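Local atomic coordinates of protein SeqA (Vibrio cholerae, PDB entry 3SK7), a protein that binds pairs of hemimethylated GATC sequences in the oriC region and so prevents re-initiation of DNA replication at newly replicated origins. Residues A[34-48]-A[95-107]. Sequence-based numbering, arbitrary orientation. Where two conformers were deposited one is given.
Sequences LHRIDSASFSEATMF and VEQVMVRMGFPSD
Arg101 meets Glu44 and Phe48 where helices 39-47 and 95-101 pack at 127°, axes 8.9 Å apart, within the helical SeqA C-terminal DNA-binding domain. The salt bridge is side-on and bidentate: Arg101 NE reaches Glu44 OE1 (3.1 Å) on its syn lone pair, and Arg101 NH1 reaches Glu44 OE2 (2.9 Å). Carboxylate and guanidinium planes are only 17° apart, and two nearly straight bonds, one to each oxygen, fix the guanidinium's rotation. Its face then stacks on Phe48 as a cation-pi pair, Arg101 CZ 4.2 Å from the ring centroid. With CG anti to the backbone N (chi1 -177°), Arg101 also runs its CG past Ala45 CB.

Deeper in the interface, Val98 is a knob in a hole formed by Leu34, Phe42, Ala45 and Thr46, and Phe56 of strand 56-57 also touches it. Met102 bends at its last torsion, setting CE against the junction between helices 23-37 and 39-47, 3.6 Å from Leu34 O; its SD lies at the Phe42 ring edge, a Met-aromatic contact. Leu34 sets both methyls near Met99 CG, and CD2 also meets Phe104 CE2 (3.7 Å). At the Schellman turn through Gly103, a water links the segments, donating to Met102 O (2.8 Å) and hydrogen-bonding with Ser41 OG.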
# COMPACT_ATOMS: atom_id res chain seq x y z
N LEU A 34 -2.81 4.00 4.60
CA LEU A 34 -2.10 5.17 4.08
C LEU A 34 -3.08 6.11 3.42
O LEU A 34 -2.99 7.34 3.59
CB LEU A 34 -1.01 4.75 3.10
CG LEU A 34 0.21 4.09 3.74
CD1 LEU A 34 1.04 3.43 2.68
CD2 LEU A 34 1.05 5.08 4.49
N HIS A 35 -4.01 5.55 2.66
CA HIS A 35 -5.03 6.38 2.03
C HIS A 35 -5.94 7.07 3.05
O HIS A 35 -6.29 8.24 2.89
CB HIS A 35 -5.86 5.54 1.06
CG HIS A 35 -7.00 6.28 0.42
ND1 HIS A 35 -8.25 6.29 0.95
CD2 HIS A 35 -7.04 7.02 -0.71
CE1 HIS A 35 -9.05 7.02 0.16
NE2 HIS A 35 -8.34 7.46 -0.85
N ARG A 36 -6.34 6.34 4.07
CA ARG A 36 -7.15 6.90 5.14
C ARG A 36 -6.45 8.07 5.83
O ARG A 36 -7.08 9.10 6.13
CB ARG A 36 -7.46 5.81 6.18
CG ARG A 36 -8.31 6.32 7.32
CD ARG A 36 -8.86 5.18 8.17
NE ARG A 36 -7.82 4.39 8.82
CZ ARG A 36 -7.13 4.78 9.89
NH1 ARG A 36 -6.20 3.97 10.42
NH2 ARG A 36 -7.34 5.98 10.43
N ILE A 37 -5.15 7.90 6.09
CA ILE A 37 -4.38 8.92 6.79
C ILE A 37 -4.25 10.22 6.01
O ILE A 37 -4.32 11.31 6.60
CB ILE A 37 -2.95 8.39 7.13
CG1 ILE A 37 -3.04 7.35 8.24
CG2 ILE A 37 -2.01 9.52 7.51
CD1 ILE A 37 -1.75 6.60 8.41
N ASP A 38 -4.03 10.14 4.70
CA ASP A 38 -3.89 11.33 3.88
C ASP A 38 -4.21 10.98 2.42
O ASP A 38 -3.34 10.60 1.65
CB ASP A 38 -2.47 11.91 3.98
CG ASP A 38 -2.34 13.27 3.32
OD1 ASP A 38 -3.14 13.58 2.41
OD2 ASP A 38 -1.40 14.00 3.72
N SER A 39 -5.47 11.10 2.05
CA SER A 39 -5.91 10.62 0.76
C SER A 39 -5.27 11.42 -0.38
O SER A 39 -4.91 10.85 -1.40
CB SER A 39 -7.43 10.66 0.67
OG SER A 39 -7.89 11.98 0.81
N ALA A 40 -5.08 12.72 -0.18
CA ALA A 40 -4.50 13.55 -1.23
C ALA A 40 -3.05 13.18 -1.53
O ALA A 40 -2.65 13.05 -2.70
CB ALA A 40 -4.58 15.03 -0.84
N SER A 41 -2.28 12.99 -0.46
CA SER A 41 -0.89 12.60 -0.57
C SER A 41 -0.76 11.19 -1.18
O SER A 41 0.07 10.93 -2.05
CB SER A 41 -0.27 12.65 0.82
OG SER A 41 1.08 12.33 0.76
N PHE A 42 -1.63 10.29 -0.73
CA PHE A 42 -1.66 8.92 -1.25
C PHE A 42 -1.98 8.92 -2.74
O PHE A 42 -1.31 8.22 -3.53
CB PHE A 42 -2.69 8.08 -0.51
CG PHE A 42 -2.74 6.65 -0.96
CD1 PHE A 42 -3.63 6.26 -1.96
CD2 PHE A 42 -1.93 5.69 -0.38
CE1 PHE A 42 -3.68 4.96 -2.36
CE2 PHE A 42 -2.01 4.37 -0.78
CZ PHE A 42 -2.87 4.01 -1.76
N SER A 43 -2.99 9.71 -3.13
CA SER A 43 -3.40 9.80 -4.53
C SER A 43 -2.23 10.27 -5.39
O SER A 43 -1.95 9.68 -6.46
CB SER A 43 -4.58 10.76 -4.68
OG SER A 43 -4.98 10.86 -6.04
N GLU A 44 -1.56 11.32 -4.94
CA GLU A 44 -0.44 11.85 -5.73
C GLU A 44 0.65 10.78 -5.87
O GLU A 44 1.24 10.60 -6.94
CB GLU A 44 0.15 13.12 -5.10
CG GLU A 44 1.13 13.84 -6.04
CD GLU A 44 2.54 13.25 -6.06
OE1 GLU A 44 2.99 12.61 -5.07
OE2 GLU A 44 3.21 13.43 -7.12
N ALA A 45 0.94 10.10 -4.77
CA ALA A 45 2.04 9.15 -4.74
C ALA A 45 1.81 7.92 -5.59
O ALA A 45 2.77 7.32 -6.07
CB ALA A 45 2.34 8.76 -3.31
N THR A 46 0.56 7.52 -5.72
CA THR A 46 0.23 6.31 -6.46
C THR A 46 -0.07 6.56 -7.92
O THR A 46 0.18 5.70 -8.75
CB THR A 46 -0.99 5.58 -5.84
OG1 THR A 46 -2.10 6.48 -5.72
CG2 THR A 46 -0.65 5.02 -4.44
N MET A 47 -0.61 7.74 -8.22
CA MET A 47 -0.96 8.08 -9.61
C MET A 47 0.23 8.68 -10.35
O MET A 47 0.18 8.81 -11.55
CB MET A 47 -2.17 9.02 -9.64
CG MET A 47 -3.48 8.41 -9.04
SD MET A 47 -4.14 6.99 -9.91
CE MET A 47 -3.38 5.69 -9.03
N PHE A 48 1.29 8.97 -9.62
CA PHE A 48 2.51 9.56 -10.18
C PHE A 48 3.16 8.69 -11.26
O PHE A 48 3.29 7.47 -11.09
CB PHE A 48 3.51 9.80 -9.05
CG PHE A 48 4.85 10.26 -9.51
CD1 PHE A 48 5.00 11.48 -10.15
CD2 PHE A 48 5.97 9.47 -9.31
CE1 PHE A 48 6.25 11.90 -10.59
CE2 PHE A 48 7.23 9.88 -9.75
CZ PHE A 48 7.36 11.10 -10.39
N VAL A 95 5.38 -0.33 -1.32
CA VAL A 95 4.97 0.42 -0.14
C VAL A 95 6.02 1.48 0.24
O VAL A 95 5.69 2.60 0.61
CB VAL A 95 4.68 -0.51 1.05
CG1 VAL A 95 4.60 0.27 2.34
CG2 VAL A 95 3.40 -1.29 0.83
N GLU A 96 7.29 1.10 0.15
CA GLU A 96 8.34 2.06 0.41
C GLU A 96 8.26 3.26 -0.53
O GLU A 96 8.35 4.40 -0.09
CB GLU A 96 9.71 1.39 0.27
CG GLU A 96 10.87 2.37 0.41
CD GLU A 96 12.22 1.73 0.20
OE1 GLU A 96 12.32 0.69 -0.52
OE2 GLU A 96 13.18 2.29 0.74
N GLN A 97 8.10 3.00 -1.82
CA GLN A 97 8.02 4.07 -2.81
C GLN A 97 6.89 5.03 -2.47
O GLN A 97 7.06 6.30 -2.48
CB GLN A 97 7.81 3.51 -4.21
CG GLN A 97 9.05 2.85 -4.80
CD GLN A 97 8.77 1.97 -6.01
OE1 GLN A 97 7.73 2.06 -6.65
NE2 GLN A 97 9.73 1.09 -6.32
N VAL A 98 5.74 4.47 -2.15
CA VAL A 98 4.60 5.29 -1.79
C VAL A 98 4.86 6.12 -0.52
O VAL A 98 4.60 7.33 -0.48
CB VAL A 98 3.35 4.42 -1.60
CG1 VAL A 98 2.21 5.20 -0.96
CG2 VAL A 98 2.88 3.82 -2.94
N MET A 99 5.37 5.46 0.51
CA MET A 99 5.55 6.13 1.79
C MET A 99 6.65 7.18 1.71
O MET A 99 6.53 8.23 2.34
CB MET A 99 5.86 5.12 2.89
CG MET A 99 4.67 4.29 3.30
SD MET A 99 4.93 3.25 4.76
CE MET A 99 4.95 4.50 6.00
N VAL A 100 7.71 6.91 0.95
CA VAL A 100 8.75 7.92 0.76
C VAL A 100 8.17 9.16 0.09
O VAL A 100 8.46 10.31 0.52
CB VAL A 100 9.91 7.36 -0.09
CG1 VAL A 100 10.79 8.47 -0.57
CG2 VAL A 100 10.73 6.39 0.72
N ARG A 101 7.38 8.95 -0.96
CA ARG A 101 6.79 10.07 -1.67
C ARG A 101 5.78 10.86 -0.82
O ARG A 101 5.67 12.09 -0.95
CB ARG A 101 6.14 9.59 -2.93
CG ARG A 101 5.56 10.66 -3.77
CD ARG A 101 6.65 11.53 -4.37
NE ARG A 101 6.07 12.36 -5.41
CZ ARG A 101 6.75 12.90 -6.40
NH1 ARG A 101 6.11 13.61 -7.29
NH2 ARG A 101 8.07 12.74 -6.47
N MET A 102 5.09 10.15 0.07
CA MET A 102 4.16 10.81 0.98
C MET A 102 4.85 11.56 2.11
O MET A 102 4.20 12.25 2.89
CB MET A 102 3.19 9.78 1.59
CG MET A 102 2.16 9.19 0.63
SD MET A 102 1.08 7.97 1.40
CE MET A 102 0.03 8.98 2.42
N GLY A 103 6.17 11.39 2.23
CA GLY A 103 6.96 12.15 3.19
C GLY A 103 7.26 11.50 4.51
O GLY A 103 7.72 12.18 5.45
N PHE A 104 7.02 10.19 4.61
CA PHE A 104 7.32 9.50 5.85
C PHE A 104 8.83 9.36 6.05
O PHE A 104 9.61 9.20 5.11
CB PHE A 104 6.69 8.11 5.85
CG PHE A 104 5.20 8.12 6.05
CD1 PHE A 104 4.66 8.01 7.31
CD2 PHE A 104 4.35 8.19 4.97
CE1 PHE A 104 3.29 7.99 7.49
CE2 PHE A 104 2.98 8.18 5.15
CZ PHE A 104 2.46 8.06 6.42
N PRO A 105 9.26 9.41 7.29
CA PRO A 105 10.66 9.14 7.63
C PRO A 105 10.98 7.65 7.51
O PRO A 105 10.09 6.80 7.64
CB PRO A 105 10.76 9.59 9.09
CG PRO A 105 9.36 9.48 9.60
CD PRO A 105 8.46 9.80 8.45
N SER A 106 12.24 7.34 7.29
CA SER A 106 12.63 5.99 6.92
C SER A 106 12.41 5.02 8.04
O SER A 106 12.20 3.85 7.81
CB SER A 106 14.11 5.97 6.51
OG SER A 106 14.36 6.92 5.50
N ASP A 107 12.44 5.49 9.27
CA ASP A 107 12.33 4.60 10.43
C ASP A 107 11.00 3.81 10.42
O ASP A 107 10.97 2.57 10.50
CB ASP A 107 12.45 5.42 11.71
CG ASP A 107 13.68 6.33 11.71
OD1 ASP A 107 14.77 5.88 12.12
OD2 ASP A 107 13.56 7.50 11.28
O HOH W 1 1.54 12.26 3.73